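Local coordinates for metallo-beta-lactamase family protein (Thermus thermophilus, PDB 2ZO4) that probably acts as a hydrolase of the metallo-beta-lactamase superfamily, using a pair of zinc ions bound in its active site, at residues Asp190-Lys195 and Glu245-His250; Ala229-Gly232 and Pro236-Asp239. All blocks are in the same frame, centred on the assembly; numbering follows the deposited sequence.

Contact 1: Asp190-Lys195 and Glu245-His250; sequences DALLEK and EELKAH. With ZN (zinc ion), chain B; ZN (zinc ion), chain C.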
loop_
_atom_site.group_PDB
_atom_site.type_symbol
_atom_site.label_atom_id
_atom_site.label_comp_id
_atom_site.label_asym_id
_atom_site.label_seq_id
_atom_site.Cartn_x
_atom_site.Cartn_y
_atom_site.Cartn_z
ATOM N N ASP A 190 3.958 -2.145 1.751
ATOM C CA ASP A 190 4.387 -1.507 0.513
ATOM C C ASP A 190 5.015 -0.127 0.721
ATOM O O ASP A 190 5.038 0.681 -0.198
ATOM C CB ASP A 190 3.226 -1.409 -0.482
ATOM C CG ASP A 190 2.733 -2.766 -0.960
ATOM O OD1 ASP A 190 3.272 -3.812 -0.536
ATOM O OD2 ASP A 190 1.781 -2.775 -1.765
ATOM N N ALA A 191 5.522 0.148 1.922
ATOM C CA ALA A 191 6.217 1.414 2.187
ATOM C C ALA A 191 7.609 1.411 1.547
ATOM O O ALA A 191 8.212 2.470 1.318
ATOM C CB ALA A 191 6.327 1.659 3.694
ATOM N N LEU A 192 8.099 0.203 1.268
ATOM C CA LEU A 192 9.428 -0.036 0.729
ATOM C C LEU A 192 9.370 -1.316 -0.103
ATOM O O LEU A 192 8.763 -2.302 0.318
ATOM C CB LEU A 192 10.422 -0.221 1.885
ATOM C CG LEU A 192 11.884 0.206 1.748
ATOM C CD1 LEU A 192 12.014 1.721 1.751
ATOM C CD2 LEU A 192 12.706 -0.388 2.880
ATOM N N LEU A 193 9.980 -1.290 -1.285
ATOM C CA LEU A 193 10.128 -2.480 -2.132
ATOM C C LEU A 193 11.534 -2.498 -2.722
ATOM O O LEU A 193 12.128 -1.439 -2.917
ATOM C CB LEU A 193 9.091 -2.489 -3.263
ATOM C CG LEU A 193 7.590 -2.572 -2.949
ATOM C CD1 LEU A 193 6.773 -2.401 -4.221
ATOM C CD2 LEU A 193 7.226 -3.876 -2.244
ATOM N N GLU A 194 12.057 -3.689 -3.017
ATOM C CA GLU A 194 13.432 -3.831 -3.527
ATOM C C GLU A 194 13.661 -3.511 -5.011
ATOM O O GLU A 194 14.733 -3.019 -5.379
ATOM C CB GLU A 194 14.003 -5.228 -3.219
ATOM C CG GLU A 194 13.261 -6.387 -3.882
ATOM C CD GLU A 194 14.168 -7.541 -4.297
ATOM O OE1 GLU A 194 15.377 -7.536 -3.961
ATOM O OE2 GLU A 194 13.661 -8.460 -4.976
ATOM N N LYS A 195 12.692 -3.803 -5.872
ATOM C CA LYS A 195 12.959 -3.729 -7.319
ATOM C C LYS A 195 12.501 -2.415 -7.933
ATOM O O LYS A 195 13.239 -1.765 -8.683
ATOM C CB LYS A 195 12.325 -4.917 -8.051
ATOM N N GLU A 245 17.120 5.218 0.792
ATOM C CA GLU A 245 17.870 6.277 0.122
ATOM C C GLU A 245 17.775 6.177 -1.400
ATOM O O GLU A 245 17.720 7.197 -2.079
ATOM C CB GLU A 245 19.337 6.302 0.576
ATOM C CG GLU A 245 19.550 6.819 2.008
ATOM C CD GLU A 245 19.015 8.234 2.230
ATOM O OE1 GLU A 245 19.255 9.116 1.372
ATOM O OE2 GLU A 245 18.361 8.465 3.274
ATOM N N GLU A 246 17.749 4.951 -1.922
ATOM C CA GLU A 246 17.569 4.715 -3.359
ATOM C C GLU A 246 16.197 5.177 -3.868
ATOM O O GLU A 246 16.091 5.722 -4.964
ATOM C CB GLU A 246 17.787 3.237 -3.705
ATOM C CG GLU A 246 19.254 2.807 -3.739
ATOM C CD GLU A 246 19.446 1.297 -3.835
ATOM O OE1 GLU A 246 18.452 0.546 -3.979
ATOM O OE2 GLU A 246 20.614 0.856 -3.766
ATOM N N LEU A 247 15.157 4.955 -3.068
ATOM C CA LEU A 247 13.794 5.348 -3.446
ATOM C C LEU A 247 13.590 6.856 -3.356
ATOM O O LEU A 247 12.810 7.432 -4.114
ATOM C CB LEU A 247 12.758 4.604 -2.603
ATOM C CG LEU A 247 12.565 3.129 -2.958
ATOM C CD1 LEU A 247 11.722 2.419 -1.907
ATOM C CD2 LEU A 247 11.945 2.983 -4.337
ATOM N N LYS A 248 14.303 7.479 -2.422
ATOM C CA LYS A 248 14.389 8.929 -2.327
ATOM C C LYS A 248 14.945 9.494 -3.633
ATOM O O LYS A 248 14.335 10.368 -4.252
ATOM C CB LYS A 248 15.328 9.302 -1.185
ATOM C CG LYS A 248 14.776 10.312 -0.228
ATOM C CD LYS A 248 13.889 9.632 0.785
ATOM C CE LYS A 248 13.762 10.464 2.042
ATOM N NZ LYS A 248 12.880 11.663 1.891
ATOM N N ALA A 249 16.099 8.967 -4.044
ATOM C CA ALA A 249 16.794 9.407 -5.252
ATOM C C ALA A 249 15.969 9.134 -6.507
ATOM O O ALA A 249 15.936 9.957 -7.423
ATOM C CB ALA A 249 18.167 8.735 -5.352
ATOM N N HIS A 250 15.303 7.982 -6.528
ATOM C CA HIS A 250 14.394 7.595 -7.607
ATOM C C HIS A 250 13.317 8.648 -7.857
ATOM O O HIS A 250 13.119 9.085 -8.987
ATOM C CB HIS A 250 13.746 6.238 -7.294
ATOM C CG HIS A 250 12.693 5.828 -8.277
ATOM N ND1 HIS A 250 12.986 5.462 -9.573
ATOM C CD2 HIS A 250 11.347 5.729 -8.154
ATOM C CE1 HIS A 250 11.867 5.154 -10.205
ATOM N NE2 HIS A 250 10.858 5.307 -9.366
HETATM ZN ZN ZN B . -0.322 -1.314 -1.971
HETATM ZN ZN ZN C . 0.729 -4.412 -2.466
HETATM O O HOH W 1 -0.528 -2.995 -3.053
#
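Leu192 and the backbone oxygen of Leu193 meet Leu247 of helix 240-261 in a small buried contact without hydrogen bonds across it. At the head of Asp190-Lys195, Asp190 faces the metal centre instead of the helix. With CG anti to the carbonyl carbon (chi1 -65°), its carboxylate reaches the metals and binds both through one oxygen: OD2 is 2.1 Å from one zinc ion (chain C) and 2.6 Å from the other (chain B). A water oxygen lies 2.0 Å from each zinc ion and forms a second bridge. His70, His72, His171, Asp74, His75 and His233 complete the two sites. This is the dinuclear zinc centre of the metallo-beta-lactamase fold, with Asp190, just past strand 185-189, as its bridging carboxylate. Ala191 turns its methyl to His175 and Leu221. Leu192 then reaches the helix: its CD1 lies 3.7 Å from Leu247 CD1, the two side chains meeting at a slant with methyl against methyl. Leu218 of helix 210-222 touches both leucines. Leu193 meets the same Leu247 methyl through its backbone, O to CD1 being 4.0 Å, and that carbonyl accepts a hydrogen bond from Arg243 NE. The Leu193 side chain approaches zinc ligand His233.

Contact 2: Ala229-Gly232 and Pro236-Asp239; sequences AYAG and PIAD
Ala229 and Ile237 face each other as an antiparallel hydrogen-bonded pair, a single beta bridge in which each residue both gives and accepts. Ala229 N donates to Ile237 O over 2.9 Å, with an N-H...O angle of 161°. The return bond, Ile237 N to Ala229 O, is 2.8 Å and similarly straight at 165°. Strand 228-231 is the outermost strand of its five-stranded mixed sheet, and the bridge occupies the N-H and C=O of Ala229 on its outer edge. Tyr230 turns its backbone polar groups the other way, to Leu186 and Ala188 on the parallel strand 185-189. Ala231 O has side-chain partners, Tyr25 OH and Asn23 ND2, while Gly232 makes backbone bonds with Asn23 and Gly189. Beyond the bridge, Asp239 is the N-cap of helix 240-261, its OD1 accepting from Gln242 N. Apolar contacts flank the paired amides. Ala229 CB lies 3.9 Å from Ile237 CB. With Ile237 CG1 anti to the carbonyl carbon (chi1 -61°) and the chain extended beyond it, Ile237 CD1 comes 4.3 Å from Ala231 CB. Elsewhere, Pro236 CB approaches the edge of the Tyr230 ring near its plane, 3.8 Å from CE1. With two short, nearly straight bonds, the bridge pairs the buried backbone groups of Ala229 and Ile237 with each other at the sheet margin, shortly before helix 240-261 begins.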
loop_
_atom_site.group_PDB
_atom_site.type_symbol
_atom_site.label_atom_id
_atom_site.label_comp_id
_atom_site.label_asym_id
_atom_site.label_seq_id
_atom_site.Cartn_x
_atom_site.Cartn_y
_atom_site.Cartn_z
ATOM N N ALA A 229 14.263 -6.068 5.889
ATOM C CA ALA A 229 12.854 -5.778 5.643
ATOM C C ALA A 229 12.225 -6.825 4.743
ATOM O O ALA A 229 12.792 -7.196 3.713
ATOM C CB ALA A 229 12.670 -4.387 5.047
ATOM N N TYR A 230 11.059 -7.305 5.156
ATOM C CA TYR A 230 10.251 -8.193 4.338
ATOM C C TYR A 230 8.996 -7.427 3.933
ATOM O O TYR A 230 8.159 -7.084 4.773
ATOM C CB TYR A 230 9.901 -9.472 5.102
ATOM C CG TYR A 230 11.099 -10.224 5.638
ATOM C CD1 TYR A 230 12.081 -10.722 4.780
ATOM C CD2 TYR A 230 11.245 -10.447 7.006
ATOM C CE1 TYR A 230 13.188 -11.414 5.276
ATOM C CE2 TYR A 230 12.342 -11.137 7.509
ATOM C CZ TYR A 230 13.309 -11.615 6.638
ATOM O OH TYR A 230 14.391 -12.300 7.134
ATOM N N ALA A 231 8.893 -7.146 2.639
ATOM C CA ALA A 231 7.886 -6.240 2.110
ATOM C C ALA A 231 6.705 -6.982 1.486
ATOM O O ALA A 231 6.671 -8.216 1.473
ATOM C CB ALA A 231 8.524 -5.291 1.103
ATOM N N GLY A 232 5.741 -6.217 0.977
ATOM C CA GLY A 232 4.514 -6.771 0.409
ATOM C C GLY A 232 4.700 -7.411 -0.954
ATOM O O GLY A 232 3.879 -8.224 -1.376
ATOM N N PRO A 236 13.443 -10.053 -0.214
ATOM C CA PRO A 236 13.827 -9.396 1.042
ATOM C C PRO A 236 14.764 -8.210 0.807
ATOM O O PRO A 236 15.479 -8.176 -0.201
ATOM C CB PRO A 236 14.564 -10.498 1.814
ATOM C CG PRO A 236 14.211 -11.785 1.127
ATOM C CD PRO A 236 13.952 -11.433 -0.296
ATOM N N ILE A 237 14.746 -7.251 1.730
ATOM C CA ILE A 237 15.583 -6.055 1.636
ATOM C C ILE A 237 16.646 -6.108 2.737
ATOM O O ILE A 237 16.348 -5.894 3.915
ATOM C CB ILE A 237 14.737 -4.747 1.718
ATOM C CG1 ILE A 237 13.741 -4.684 0.556
ATOM C CG2 ILE A 237 15.640 -3.501 1.718
ATOM C CD1 ILE A 237 12.531 -3.780 0.796
ATOM N N ALA A 238 17.883 -6.405 2.341
ATOM C CA ALA A 238 18.966 -6.649 3.295
ATOM C C ALA A 238 19.502 -5.368 3.928
ATOM O O ALA A 238 19.838 -5.355 5.117
ATOM C CB ALA A 238 20.092 -7.443 2.639
ATOM N N ASP A 239 19.581 -4.300 3.135
ATOM C CA ASP A 239 19.977 -2.989 3.641
ATOM C C ASP A 239 18.817 -2.000 3.487
ATOM O O ASP A 239 18.578 -1.460 2.405
ATOM C CB ASP A 239 21.246 -2.481 2.937
ATOM C CG ASP A 239 21.888 -1.289 3.658
ATOM O OD1 ASP A 239 21.158 -0.465 4.251
ATOM O OD2 ASP A 239 23.133 -1.170 3.620
#

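Overall arrangement
The centres of contacts 1 and 2 are 11 Å apart, on the same side of the chain's centre, and they touch directly. Along the chain the order is 190-195, 229-232, 236-239 and 245-250, so contact 2 falls between the two halves of contact 1. Segment 190-195 follows strand 185-189, and 229-232 lies on its parallel neighbour 228-231; helix 240-261 begins right after 236-239 and carries 245-250. Between them, Asp190 OD1 lies 3.3 Å from Gly232 CA, and Glu194 CB lies 3.8 Å from Ile237 CG1. Together they join the zinc-site end of the five-stranded sheet to this long helix, next to the ligands Asp190 and His233.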